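K5 lyase (Enterobacteria phage k1-5, PDB 2X3H) probably cleaves the K5 capsular polysaccharide of its bacterial host by an eliminative lyase reaction, as part of a viral tail spike. Local coordinates at residues 120-132 with 146-160. Numbering follows the deposited sequence.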
loop_
_atom_site.group_PDB
_atom_site.type_symbol
_atom_site.label_atom_id
_atom_site.label_comp_id
_atom_site.label_asym_id
_atom_site.label_seq_id
_atom_site.Cartn_x
_atom_site.Cartn_y
_atom_site.Cartn_z
ATOM N N VAL A 120 -35.710 -3.911 13.780
ATOM C CA VAL A 120 -35.158 -2.715 14.408
ATOM C C VAL A 120 -35.301 -2.846 15.918
ATOM O O VAL A 120 -36.410 -3.036 16.415
ATOM C CB VAL A 120 -35.911 -1.442 13.968
ATOM C CG1 VAL A 120 -35.312 -0.198 14.653
ATOM C CG2 VAL A 120 -35.899 -1.313 12.452
ATOM N N LEU A 121 -34.185 -2.769 16.642
ATOM C CA LEU A 121 -34.235 -2.747 18.096
ATOM C C LEU A 121 -34.249 -1.296 18.533
ATOM O O LEU A 121 -33.251 -0.585 18.403
ATOM C CB LEU A 121 -33.041 -3.489 18.700
ATOM C CG LEU A 121 -33.054 -5.001 18.461
ATOM C CD1 LEU A 121 -31.811 -5.664 19.048
ATOM C CD2 LEU A 121 -34.310 -5.615 19.065
ATOM N N SER A 122 -35.396 -0.842 19.026
ATOM C CA SER A 122 -35.564 0.571 19.362
ATOM C C SER A 122 -35.534 0.810 20.867
ATOM O O SER A 122 -36.459 0.415 21.589
ATOM C CB SER A 122 -36.869 1.097 18.766
ATOM O OG SER A 122 -37.081 2.450 19.123
ATOM N N HIS A 123 -34.474 1.463 21.331
ATOM C CA HIS A 123 -34.273 1.701 22.755
ATOM C C HIS A 123 -35.426 2.521 23.330
ATOM O O HIS A 123 -35.707 3.638 22.877
ATOM C CB HIS A 123 -32.930 2.398 23.001
ATOM C CG HIS A 123 -32.419 2.273 24.407
ATOM N ND1 HIS A 123 -31.413 3.077 24.902
ATOM C CD2 HIS A 123 -32.766 1.439 25.418
ATOM C CE1 HIS A 123 -31.162 2.745 26.158
ATOM N NE2 HIS A 123 -31.965 1.749 26.494
ATOM N N ARG A 124 -36.080 1.949 24.340
ATOM C CA ARG A 124 -37.284 2.521 24.952
ATOM C C ARG A 124 -36.953 3.533 26.056
ATOM O O ARG A 124 -37.766 4.407 26.373
ATOM C CB ARG A 124 -38.135 1.375 25.518
ATOM C CG ARG A 124 -39.528 1.749 25.972
ATOM C CD ARG A 124 -40.208 0.546 26.600
ATOM N NE ARG A 124 -41.550 0.861 27.087
ATOM C CZ ARG A 124 -42.629 0.884 26.313
ATOM N NH1 ARG A 124 -42.521 0.623 25.018
ATOM N NH2 ARG A 124 -43.820 1.172 26.828
ATOM N N SER A 125 -35.763 3.410 26.643
ATOM C CA SER A 125 -35.317 4.320 27.694
ATOM C C SER A 125 -34.705 5.554 27.071
ATOM O O SER A 125 -34.235 5.511 25.930
ATOM C CB SER A 125 -34.279 3.637 28.593
ATOM O OG SER A 125 -34.711 2.342 28.957
ATOM N N SER A 126 -34.703 6.654 27.819
ATOM C CA SER A 126 -34.171 7.912 27.306
ATOM C C SER A 126 -32.740 8.142 27.761
ATOM O O SER A 126 -32.137 9.157 27.431
ATOM C CB SER A 126 -35.059 9.091 27.729
ATOM O OG SER A 126 -34.996 9.287 29.126
ATOM N N THR A 127 -32.198 7.195 28.518
ATOM C CA THR A 127 -30.819 7.302 28.978
ATOM C C THR A 127 -30.222 5.923 29.264
ATOM O O THR A 127 -30.948 4.931 29.364
ATOM C CB THR A 127 -30.724 8.176 30.241
ATOM O OG1 THR A 127 -29.348 8.441 30.554
ATOM C CG2 THR A 127 -31.407 7.482 31.421
ATOM N N GLY A 128 -28.898 5.871 29.375
ATOM C CA GLY A 128 -28.208 4.655 29.794
ATOM C C GLY A 128 -27.880 3.721 28.647
ATOM O O GLY A 128 -28.242 3.983 27.490
ATOM N N ASN A 129 -27.205 2.622 28.980
ATOM C CA ASN A 129 -26.828 1.607 27.996
ATOM C C ASN A 129 -28.020 0.808 27.490
ATOM O O ASN A 129 -29.018 0.637 28.212
ATOM C CB ASN A 129 -25.775 0.648 28.572
ATOM C CG ASN A 129 -24.486 1.355 28.973
ATOM O OD1 ASN A 129 -24.148 2.412 28.432
ATOM N ND2 ASN A 129 -23.754 0.769 29.935
ATOM N N TYR A 130 -27.921 0.327 26.255
ATOM C CA TYR A 130 -28.990 -0.469 25.658
ATOM C C TYR A 130 -28.690 -1.955 25.811
ATOM O O TYR A 130 -29.135 -2.572 26.782
ATOM C CB TYR A 130 -29.210 -0.057 24.199
ATOM C CG TYR A 130 -30.460 -0.603 23.528
ATOM C CD1 TYR A 130 -31.420 -1.331 24.243
ATOM C CD2 TYR A 130 -30.697 -0.352 22.178
ATOM C CE1 TYR A 130 -32.561 -1.821 23.612
ATOM C CE2 TYR A 130 -31.829 -0.828 21.546
ATOM C CZ TYR A 130 -32.760 -1.555 22.267
ATOM O OH TYR A 130 -33.886 -2.017 21.622
ATOM N N LEU A 131 -27.919 -2.520 24.882
ATOM C CA LEU A 131 -27.645 -3.954 24.867
ATOM C C LEU A 131 -26.259 -4.194 25.447
ATOM O O LEU A 131 -25.279 -3.615 24.985
ATOM C CB LEU A 131 -27.741 -4.505 23.435
ATOM C CG LEU A 131 -29.077 -4.289 22.714
ATOM C CD1 LEU A 131 -29.032 -4.793 21.273
ATOM C CD2 LEU A 131 -30.216 -4.948 23.488
ATOM N N VAL A 132 -26.182 -5.027 26.478
ATOM C CA VAL A 132 -24.898 -5.351 27.091
ATOM C C VAL A 132 -24.676 -6.858 27.113
ATOM O O VAL A 132 -25.422 -7.611 27.758
ATOM C CB VAL A 132 -24.772 -4.775 28.524
ATOM C CG1 VAL A 132 -23.432 -5.161 29.124
ATOM C CG2 VAL A 132 -24.939 -3.259 28.511
ATOM N N VAL A 146 -30.028 -0.980 15.191
ATOM C CA VAL A 146 -30.132 -0.605 16.601
ATOM C C VAL A 146 -30.348 0.900 16.680
ATOM O O VAL A 146 -29.491 1.685 16.276
ATOM C CB VAL A 146 -28.877 -1.037 17.388
ATOM C CG1 VAL A 146 -28.968 -0.619 18.863
ATOM C CG2 VAL A 146 -28.677 -2.546 17.261
ATOM N N GLU A 147 -31.522 1.291 17.168
ATOM C CA GLU A 147 -31.913 2.688 17.215
ATOM C C GLU A 147 -31.878 3.228 18.640
ATOM O O GLU A 147 -32.400 2.601 19.560
ATOM C CB GLU A 147 -33.330 2.851 16.650
ATOM C CG GLU A 147 -33.799 4.294 16.658
ATOM C CD GLU A 147 -35.150 4.511 15.998
ATOM O OE1 GLU A 147 -35.752 3.545 15.470
ATOM O OE2 GLU A 147 -35.607 5.681 16.008
ATOM N N SER A 148 -31.284 4.388 18.803
ATOM C CA SER A 148 -31.258 5.032 20.112
ATOM C C SER A 148 -32.395 6.064 20.204
ATOM O O SER A 148 -32.939 6.482 19.180
ATOM C CB SER A 148 -29.866 5.653 20.341
ATOM O OG SER A 148 -29.763 6.306 21.587
ATOM N N ASN A 149 -32.746 6.458 21.440
ATOM C CA ASN A 149 -33.792 7.462 21.666
ATOM C C ASN A 149 -33.462 8.309 22.891
ATOM O O ASN A 149 -34.278 8.431 23.815
ATOM C CB ASN A 149 -35.156 6.793 21.851
ATOM C CG ASN A 149 -35.726 6.275 20.555
ATOM O OD1 ASN A 149 -36.063 7.051 19.656
ATOM N ND2 ASN A 149 -35.837 4.951 20.445
ATOM N N LYS A 150 -32.263 8.879 22.905
ATOM C CA LYS A 150 -31.754 9.600 24.069
ATOM C C LYS A 150 -32.505 10.917 24.294
ATOM O O LYS A 150 -32.918 11.567 23.341
ATOM C CB LYS A 150 -30.251 9.869 23.902
ATOM C CG LYS A 150 -29.388 8.632 24.132
ATOM C CD LYS A 150 -27.903 8.938 23.961
ATOM C CE LYS A 150 -27.055 7.751 24.370
ATOM N NZ LYS A 150 -25.595 8.052 24.127
ATOM N N ALA A 151 -32.682 11.294 25.560
ATOM C CA ALA A 151 -33.371 12.549 25.902
ATOM C C ALA A 151 -32.660 13.824 25.428
ATOM O O ALA A 151 -33.315 14.788 25.016
ATOM C CB ALA A 151 -33.615 12.626 27.413
ATOM N N THR A 152 -31.331 13.848 25.509
ATOM C CA THR A 152 -30.584 15.059 25.190
ATOM C C THR A 152 -29.333 14.752 24.385
ATOM O O THR A 152 -28.885 13.604 24.329
ATOM C CB THR A 152 -30.115 15.804 26.461
ATOM O OG1 THR A 152 -28.934 15.181 26.979
ATOM C CG2 THR A 152 -31.190 15.808 27.544
ATOM N N ASP A 153 -28.761 15.803 23.799
ATOM C CA ASP A 153 -27.505 15.722 23.052
ATOM C C ASP A 153 -26.276 15.517 23.939
ATOM O O ASP A 153 -25.159 15.427 23.426
ATOM C CB ASP A 153 -27.317 16.981 22.195
ATOM C CG ASP A 153 -28.162 16.966 20.936
ATOM O OD1 ASP A 153 -28.299 15.893 20.305
ATOM O OD2 ASP A 153 -28.681 18.043 20.561
ATOM N N THR A 154 -26.475 15.443 25.257
ATOM C CA THR A 154 -25.378 15.155 26.187
ATOM C C THR A 154 -25.667 13.937 27.060
ATOM O O THR A 154 -24.983 13.698 28.056
ATOM C CB THR A 154 -25.020 16.371 27.074
ATOM O OG1 THR A 154 -26.171 16.797 27.817
ATOM C CG2 THR A 154 -24.514 17.522 26.215
ATOM N N THR A 155 -26.672 13.164 26.671
ATOM C CA THR A 155 -27.044 11.953 27.400
ATOM C C THR A 155 -26.034 10.826 27.173
ATOM O O THR A 155 -25.640 10.570 26.039
ATOM C CB THR A 155 -28.435 11.454 26.976
ATOM O OG1 THR A 155 -29.428 12.444 27.305
ATOM C CG2 THR A 155 -28.770 10.150 27.684
ATOM N N GLN A 156 -25.628 10.164 28.255
ATOM C CA GLN A 156 -24.627 9.082 28.211
ATOM C C GLN A 156 -25.250 7.711 27.964
ATOM O O GLN A 156 -26.270 7.359 28.548
ATOM C CB GLN A 156 -23.826 9.056 29.517
ATOM C CG GLN A 156 -22.916 7.848 29.708
ATOM C CD GLN A 156 -21.729 7.827 28.749
ATOM O OE1 GLN A 156 -21.144 8.867 28.441
ATOM N NE2 GLN A 156 -21.363 6.631 28.286
ATOM N N GLY A 157 -24.624 6.924 27.094
ATOM C CA GLY A 157 -25.075 5.565 26.853
ATOM C C GLY A 157 -24.398 4.919 25.653
ATOM O O GLY A 157 -24.222 5.578 24.621
ATOM N N GLN A 158 -24.011 3.650 25.804
ATOM C CA GLN A 158 -23.523 2.827 24.682
ATOM C C GLN A 158 -24.721 2.122 24.056
ATOM O O GLN A 158 -25.620 1.662 24.771
ATOM C CB GLN A 158 -22.551 1.713 25.129
ATOM C CG GLN A 158 -21.548 1.995 26.261
ATOM C CD GLN A 158 -20.730 3.258 26.093
ATOM O OE1 GLN A 158 -20.666 3.853 25.020
ATOM N NE2 GLN A 158 -20.080 3.669 27.179
ATOM N N GLN A 159 -24.725 1.976 22.735
ATOM C CA GLN A 159 -25.799 1.223 22.088
ATOM C C GLN A 159 -25.620 -0.293 22.245
ATOM O O GLN A 159 -26.503 -0.976 22.767
ATOM C CB GLN A 159 -25.960 1.611 20.612
ATOM C CG GLN A 159 -26.340 3.065 20.369
ATOM C CD GLN A 159 -26.607 3.338 18.898
ATOM O OE1 GLN A 159 -25.679 3.465 18.100
ATOM N NE2 GLN A 159 -27.885 3.439 18.533
ATOM N N VAL A 160 -24.486 -0.821 21.792
ATOM C CA VAL A 160 -24.160 -2.234 21.991
ATOM C C VAL A 160 -22.792 -2.357 22.640
ATOM O O VAL A 160 -21.804 -1.826 22.124
ATOM C CB VAL A 160 -24.136 -3.014 20.656
ATOM C CG1 VAL A 160 -23.635 -4.434 20.866
ATOM C CG2 VAL A 160 -25.514 -3.039 20.024
HETATM O O HOH W 1 -29.392 3.753 22.979
HETATM O O HOH W 2 -32.025 5.897 24.243
HETATM O O HOH W 3 -27.416 3.904 24.799
HETATM O O HOH W 4 -20.437 1.794 30.018
HETATM O O HOH W 5 -22.720 4.429 29.626
HETATM O O HOH W 6 -24.679 -0.926 25.837
#
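Two successive coils of a right-handed parallel beta-helix stack here, strand on strand, with turns of unequal length between. Leu121 and Ser122 pair in parallel with Val146 and Glu147. Glu147 N donates to Leu121 O (2.8 Å), and His123 N donates to Glu147 O. Beyond the strands, Asn149 reaches back across the coils. Its CG lies anti to the carbonyl carbon (chi1 -74°), which brings ND2 to His123 O at 2.8 Å; a second, weak bond from ND2 goes to Ser122 OG. One amide nitrogen thus ties the end of strand 119-123 to the next turn. Ser126 O accepts from Ala151 N. The longer second turn loops out between Lys150 and Gly157 before the chains pair again. Further along, Asn129 and Gln158 run alongside each other in the same direction, their amide planes 30° apart. Asn129 OD1 receives the backbone Gln158 N at 2.9 Å in a nearly straight bond (178°), while Gln158 OE1 is held by Phe183 N. Tyr130 N donates to Gln158 O. Inside, CD2 of the Tyr130 ring meets Val146 CG1 at 3.7 Å, while its OH bonds to Ser103 of the preceding coil. Leu131 CD1 touches Val160 CG2 (4.1 Å) where strand pairing resumes. Parallel strands stacked coil on coil, with loops of differing length at the turns, are characteristic of the beta-helices of phage tail spikes and some polysaccharide lyases.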